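Local coordinates for spike protein P1 (Pseudoalteromonas phage pm2, PDB 2VVE), which serves as the receptor-binding spike at the fivefold vertices of the virion, its C-terminal part carrying the receptor-binding activity, at residues R88-Y99 with Y224-Y235. Residues are numbered along the deposited sequence; the frame is centred on the assembly and turned at random.
Sequences RVFKEYSARAKY and YDESFTTFIEVY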
loop_
_atom_site.group_PDB
_atom_site.type_symbol
_atom_site.label_atom_id
_atom_site.label_comp_id
_atom_site.label_asym_id
_atom_site.label_seq_id
_atom_site.Cartn_x
_atom_site.Cartn_y
_atom_site.Cartn_z
ATOM N N ARG A 88 -19.757 21.429 10.362
ATOM C CA ARG A 88 -18.480 20.846 10.732
ATOM C C ARG A 88 -18.139 21.252 12.146
ATOM O O ARG A 88 -17.914 22.430 12.411
ATOM C CB ARG A 88 -17.348 21.246 9.778
ATOM C CG ARG A 88 -16.018 20.597 10.146
ATOM C CD ARG A 88 -15.047 20.483 8.980
ATOM N NE ARG A 88 -15.564 19.655 7.890
ATOM C CZ ARG A 88 -15.541 18.322 7.864
ATOM N NH1 ARG A 88 -16.043 17.684 6.819
ATOM N NH2 ARG A 88 -15.025 17.625 8.871
ATOM N N VAL A 89 -18.121 20.277 13.051
ATOM C CA VAL A 89 -17.675 20.524 14.420
ATOM C C VAL A 89 -16.262 19.978 14.564
ATOM O O VAL A 89 -16.029 18.780 14.378
ATOM C CB VAL A 89 -18.614 19.867 15.465
ATOM C CG1 VAL A 89 -18.093 20.110 16.890
ATOM C CG2 VAL A 89 -20.029 20.409 15.317
ATOM N N PHE A 90 -15.325 20.866 14.881
ATOM C CA PHE A 90 -13.929 20.478 14.975
ATOM C C PHE A 90 -13.630 19.852 16.324
ATOM O O PHE A 90 -13.034 18.776 16.398
ATOM C CB PHE A 90 -13.020 21.670 14.707
ATOM C CG PHE A 90 -13.059 22.149 13.281
ATOM C CD1 PHE A 90 -12.462 21.403 12.274
ATOM C CD2 PHE A 90 -13.694 23.346 12.952
ATOM C CE1 PHE A 90 -12.490 21.837 10.960
ATOM C CE2 PHE A 90 -13.725 23.797 11.627
ATOM C CZ PHE A 90 -13.125 23.039 10.631
ATOM N N LYS A 91 -14.053 20.538 17.386
ATOM C CA LYS A 91 -13.802 20.104 18.747
ATOM C C LYS A 91 -14.893 20.642 19.654
ATOM O O LYS A 91 -15.509 21.688 19.376
ATOM C CB LYS A 91 -12.456 20.652 19.261
ATOM C CG LYS A 91 -11.202 19.997 18.716
ATOM C CD LYS A 91 -10.966 18.604 19.307
ATOM C CE LYS A 91 -9.729 17.987 18.676
ATOM N NZ LYS A 91 -9.585 16.516 18.911
ATOM N N GLU A 92 -15.133 19.916 20.736
ATOM C CA GLU A 92 -15.872 20.457 21.875
ATOM C C GLU A 92 -14.993 20.260 23.088
ATOM O O GLU A 92 -14.482 19.162 23.314
ATOM C CB GLU A 92 -17.220 19.761 22.053
ATOM C CG GLU A 92 -18.172 19.984 20.896
ATOM C CD GLU A 92 -19.416 19.132 20.987
ATOM O OE1 GLU A 92 -20.307 19.462 21.794
ATOM O OE2 GLU A 92 -19.500 18.138 20.241
ATOM N N TYR A 93 -14.788 21.330 23.850
ATOM C CA TYR A 93 -13.951 21.260 25.036
ATOM C C TYR A 93 -14.759 21.528 26.295
ATOM O O TYR A 93 -15.624 22.411 26.315
ATOM C CB TYR A 93 -12.819 22.280 24.955
ATOM C CG TYR A 93 -11.844 22.071 23.827
ATOM C CD1 TYR A 93 -10.866 21.074 23.898
ATOM C CD2 TYR A 93 -11.859 22.902 22.706
ATOM C CE1 TYR A 93 -9.937 20.896 22.865
ATOM C CE2 TYR A 93 -10.937 22.732 21.672
ATOM C CZ TYR A 93 -9.984 21.728 21.759
ATOM O OH TYR A 93 -9.072 21.554 20.740
ATOM N N SER A 94 -14.472 20.759 27.339
ATOM C CA SER A 94 -14.990 21.051 28.667
ATOM C C SER A 94 -13.893 21.665 29.540
ATOM O O SER A 94 -14.193 22.361 30.510
ATOM C CB SER A 94 -15.566 19.794 29.323
ATOM O OG SER A 94 -14.577 18.796 29.464
ATOM N N ALA A 95 -12.630 21.415 29.183
ATOM C CA ALA A 95 -11.484 21.953 29.918
ATOM C C ALA A 95 -11.266 23.422 29.601
ATOM O O ALA A 95 -11.385 23.837 28.448
ATOM C CB ALA A 95 -10.230 21.168 29.591
ATOM N N ARG A 96 -10.932 24.200 30.627
ATOM C CA ARG A 96 -10.604 25.615 30.436
ATOM C C ARG A 96 -9.400 25.754 29.504
ATOM O O ARG A 96 -8.432 24.989 29.610
ATOM C CB ARG A 96 -10.290 26.256 31.783
ATOM C CG ARG A 96 -11.505 26.336 32.720
ATOM C CD ARG A 96 -11.110 26.343 34.189
ATOM N NE ARG A 96 -10.186 27.429 34.507
ATOM C CZ ARG A 96 -9.661 27.660 35.709
ATOM N NH1 ARG A 96 -9.971 26.892 36.757
ATOM N NH2 ARG A 96 -8.829 28.674 35.866
ATOM N N ALA A 97 -9.452 26.748 28.618
ATOM C CA ALA A 97 -8.372 26.983 27.661
ATOM C C ALA A 97 -7.184 27.625 28.379
ATOM O O ALA A 97 -7.364 28.343 29.366
ATOM C CB ALA A 97 -8.849 27.888 26.549
ATOM N N LYS A 98 -5.977 27.385 27.876
ATOM C CA LYS A 98 -4.785 27.990 28.486
ATOM C C LYS A 98 -4.479 29.409 28.009
ATOM O O LYS A 98 -4.788 29.781 26.865
ATOM C CB LYS A 98 -3.558 27.082 28.327
ATOM C CG LYS A 98 -3.759 25.738 29.029
ATOM C CD LYS A 98 -2.670 24.731 28.764
ATOM C CE LYS A 98 -2.931 23.503 29.629
ATOM N NZ LYS A 98 -1.887 22.449 29.535
ATOM N N TYR A 99 -3.892 30.208 28.905
ATOM C CA TYR A 99 -3.244 31.447 28.503
ATOM C C TYR A 99 -2.068 31.140 27.580
ATOM O O TYR A 99 -1.198 30.325 27.918
ATOM C CB TYR A 99 -2.699 32.212 29.709
ATOM C CG TYR A 99 -3.711 32.659 30.738
ATOM C CD1 TYR A 99 -4.539 33.754 30.498
ATOM C CD2 TYR A 99 -3.798 32.022 31.978
ATOM C CE1 TYR A 99 -5.452 34.195 31.465
ATOM C CE2 TYR A 99 -4.708 32.450 32.952
ATOM C CZ TYR A 99 -5.528 33.535 32.690
ATOM O OH TYR A 99 -6.429 33.969 33.627
ATOM N N TYR A 224 0.352 29.724 30.068
ATOM C CA TYR A 224 0.140 28.264 29.981
ATOM C C TYR A 224 -0.733 27.673 31.107
ATOM O O TYR A 224 -1.061 26.482 31.079
ATOM C CB TYR A 224 1.468 27.488 29.816
ATOM C CG TYR A 224 2.269 27.859 28.579
ATOM C CD1 TYR A 224 1.712 27.731 27.303
ATOM C CD2 TYR A 224 3.583 28.318 28.679
ATOM C CE1 TYR A 224 2.432 28.050 26.168
ATOM C CE2 TYR A 224 4.319 28.653 27.541
ATOM C CZ TYR A 224 3.729 28.520 26.288
ATOM O OH TYR A 224 4.425 28.834 25.149
ATOM N N ASP A 225 -1.124 28.501 32.082
ATOM C CA ASP A 225 -2.097 28.084 33.104
ATOM C C ASP A 225 -3.488 28.095 32.497
ATOM O O ASP A 225 -3.706 28.725 31.460
ATOM C CB ASP A 225 -2.109 29.053 34.295
ATOM C CG ASP A 225 -0.933 28.852 35.261
ATOM O OD1 ASP A 225 -0.186 27.858 35.146
ATOM O OD2 ASP A 225 -0.757 29.716 36.135
ATOM N N GLU A 226 -4.435 27.427 33.152
ATOM C CA GLU A 226 -5.832 27.470 32.717
ATOM C C GLU A 226 -6.450 28.845 32.998
ATOM O O GLU A 226 -6.325 29.384 34.099
ATOM C CB GLU A 226 -6.641 26.323 33.332
ATOM C CG GLU A 226 -6.245 24.960 32.747
ATOM C CD GLU A 226 -7.277 23.855 32.962
ATOM O OE1 GLU A 226 -7.954 23.840 34.013
ATOM O OE2 GLU A 226 -7.396 22.985 32.068
ATOM N N SER A 227 -7.066 29.413 31.966
ATOM C CA SER A 227 -7.653 30.752 32.018
ATOM C C SER A 227 -9.081 30.687 32.544
ATOM O O SER A 227 -9.490 29.672 33.103
ATOM C CB SER A 227 -7.603 31.420 30.636
ATOM O OG SER A 227 -8.501 30.808 29.728
ATOM N N PHE A 228 -9.822 31.785 32.384
ATOM C CA PHE A 228 -11.249 31.797 32.668
ATOM C C PHE A 228 -12.078 31.585 31.396
ATOM O O PHE A 228 -13.280 31.829 31.385
ATOM C CB PHE A 228 -11.635 33.126 33.322
ATOM C CG PHE A 228 -10.852 33.430 34.557
ATOM C CD1 PHE A 228 -11.106 32.746 35.746
ATOM C CD2 PHE A 228 -9.867 34.409 34.541
ATOM C CE1 PHE A 228 -10.373 33.038 36.905
ATOM C CE2 PHE A 228 -9.124 34.699 35.682
ATOM C CZ PHE A 228 -9.384 34.009 36.872
ATOM N N THR A 229 -11.434 31.100 30.336
ATOM C CA THR A 229 -12.064 30.980 29.022
ATOM C C THR A 229 -12.127 29.529 28.597
ATOM O O THR A 229 -11.131 28.823 28.705
ATOM C CB THR A 229 -11.260 31.808 27.982
ATOM O OG1 THR A 229 -11.335 33.199 28.341
ATOM C CG2 THR A 229 -11.802 31.621 26.555
ATOM N N THR A 230 -13.301 29.095 28.130
ATOM C CA THR A 230 -13.492 27.737 27.615
ATOM C C THR A 230 -14.090 27.752 26.205
ATOM O O THR A 230 -15.110 28.415 25.950
ATOM C CB THR A 230 -14.405 26.892 28.553
ATOM O OG1 THR A 230 -13.859 26.872 29.878
ATOM C CG2 THR A 230 -14.556 25.443 28.032
ATOM N N PHE A 231 -13.463 27.009 25.295
ATOM C CA PHE A 231 -13.988 26.856 23.931
ATOM C C PHE A 231 -15.005 25.716 23.881
ATOM O O PHE A 231 -14.692 24.589 23.500
ATOM C CB PHE A 231 -12.866 26.655 22.902
ATOM C CG PHE A 231 -12.019 27.877 22.691
ATOM C CD1 PHE A 231 -12.246 28.715 21.608
ATOM C CD2 PHE A 231 -11.009 28.202 23.590
ATOM C CE1 PHE A 231 -11.467 29.869 21.415
ATOM C CE2 PHE A 231 -10.228 29.349 23.414
ATOM C CZ PHE A 231 -10.453 30.181 22.321
ATOM N N ILE A 232 -16.231 26.029 24.293
ATOM C CA ILE A 232 -17.323 25.052 24.357
ATOM C C ILE A 232 -17.475 24.232 23.054
ATOM O O ILE A 232 -17.586 22.992 23.084
ATOM C CB ILE A 232 -18.655 25.763 24.733
ATOM C CG1 ILE A 232 -18.542 26.408 26.131
ATOM C CG2 ILE A 232 -19.839 24.808 24.637
ATOM C CD1 ILE A 232 -18.303 25.406 27.265
ATOM N N GLU A 233 -17.447 24.928 21.920
ATOM C CA GLU A 233 -17.542 24.296 20.613
ATOM C C GLU A 233 -16.743 25.109 19.598
ATOM O O GLU A 233 -16.842 26.323 19.574
ATOM C CB GLU A 233 -19.013 24.227 20.189
ATOM C CG GLU A 233 -19.285 23.376 18.958
ATOM C CD GLU A 233 -20.682 23.598 18.392
ATOM O OE1 GLU A 233 -21.442 24.437 18.938
ATOM O OE2 GLU A 233 -21.010 22.933 17.389
ATOM N N VAL A 234 -15.917 24.436 18.802
ATOM C CA VAL A 234 -15.245 25.071 17.667
ATOM C C VAL A 234 -15.819 24.424 16.402
ATOM O O VAL A 234 -15.793 23.192 16.250
ATOM C CB VAL A 234 -13.708 24.909 17.713
ATOM C CG1 VAL A 234 -13.060 25.650 16.522
ATOM C CG2 VAL A 234 -13.148 25.413 19.067
ATOM N N TYR A 235 -16.329 25.257 15.500
ATOM C CA TYR A 235 -17.138 24.755 14.380
ATOM C C TYR A 235 -17.136 25.717 13.206
ATOM O O TYR A 235 -16.597 26.821 13.283
ATOM C CB TYR A 235 -18.587 24.520 14.851
ATOM C CG TYR A 235 -19.324 25.788 15.231
ATOM C CD1 TYR A 235 -20.149 26.446 14.306
ATOM C CD2 TYR A 235 -19.179 26.354 16.501
ATOM C CE1 TYR A 235 -20.810 27.621 14.637
ATOM C CE2 TYR A 235 -19.844 27.536 16.841
ATOM C CZ TYR A 235 -20.658 28.160 15.901
ATOM O OH TYR A 235 -21.309 29.328 16.230
HETATM O O HOH W 1 -18.481 21.607 25.181
HETATM O O HOH W 2 -14.715 24.866 31.371
HETATM O O HOH W 3 -11.145 25.438 26.054
HETATM O O HOH W 4 -10.533 22.869 33.164
#
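At the edge of the four-stranded antiparallel sheet of a jelly-roll-like domain, strand 88-91 pairs with strand 229-235 through a classic beta bulge, in which F90 and K91 both face V234. F90 N donates to V234 O at 2.7 Å, and V234 N returns an almost straight bond (177°) to K91 O; K91 N adds a weak bond to the same V234 O. Beyond the bulge, Y93 lies alongside F231: Y93 N donates to F231 O, the same oxygen lies at the edge of the Y93 ring, in its plane, and CD2 packs on F231 CB. Waters then link the two segments where direct bonds are few, one running from A95 O to F231 N and another from R96 N to E226 OE1.

Direct pairing resumes where A97 N meets T229 O at 2.7 Å. R96 bends at chi3 (56°), turning its guanidinium edge-on to S227 O: NE reaches that oxygen at 2.7 Å nearly along the C=O axis, while NH2 comes from above the carbonyl plane at 3.0 Å. E226 CB covers one guanidinium face, and D143 supplies a salt bridge to NH2. In return A97 O takes two donors, S227 N and S227 OG; the hydroxyl also accepts from T229 N, closing an ST turn. S227 CB sits 3.6 Å from the Y99 ring centroid, only 12° off the normal, a CH-pi contact over the face; Y99 OH is hydrogen-bonded to H221 ND1. Y99 N to D225 O at 3.0 Å and Y224 N to Y99 O complete the pairing. The antiparallel sheet order 88-91, 229-236, 129-137, 189-195 is consistent with a jelly-roll sheet, of which this contact forms the edge pair.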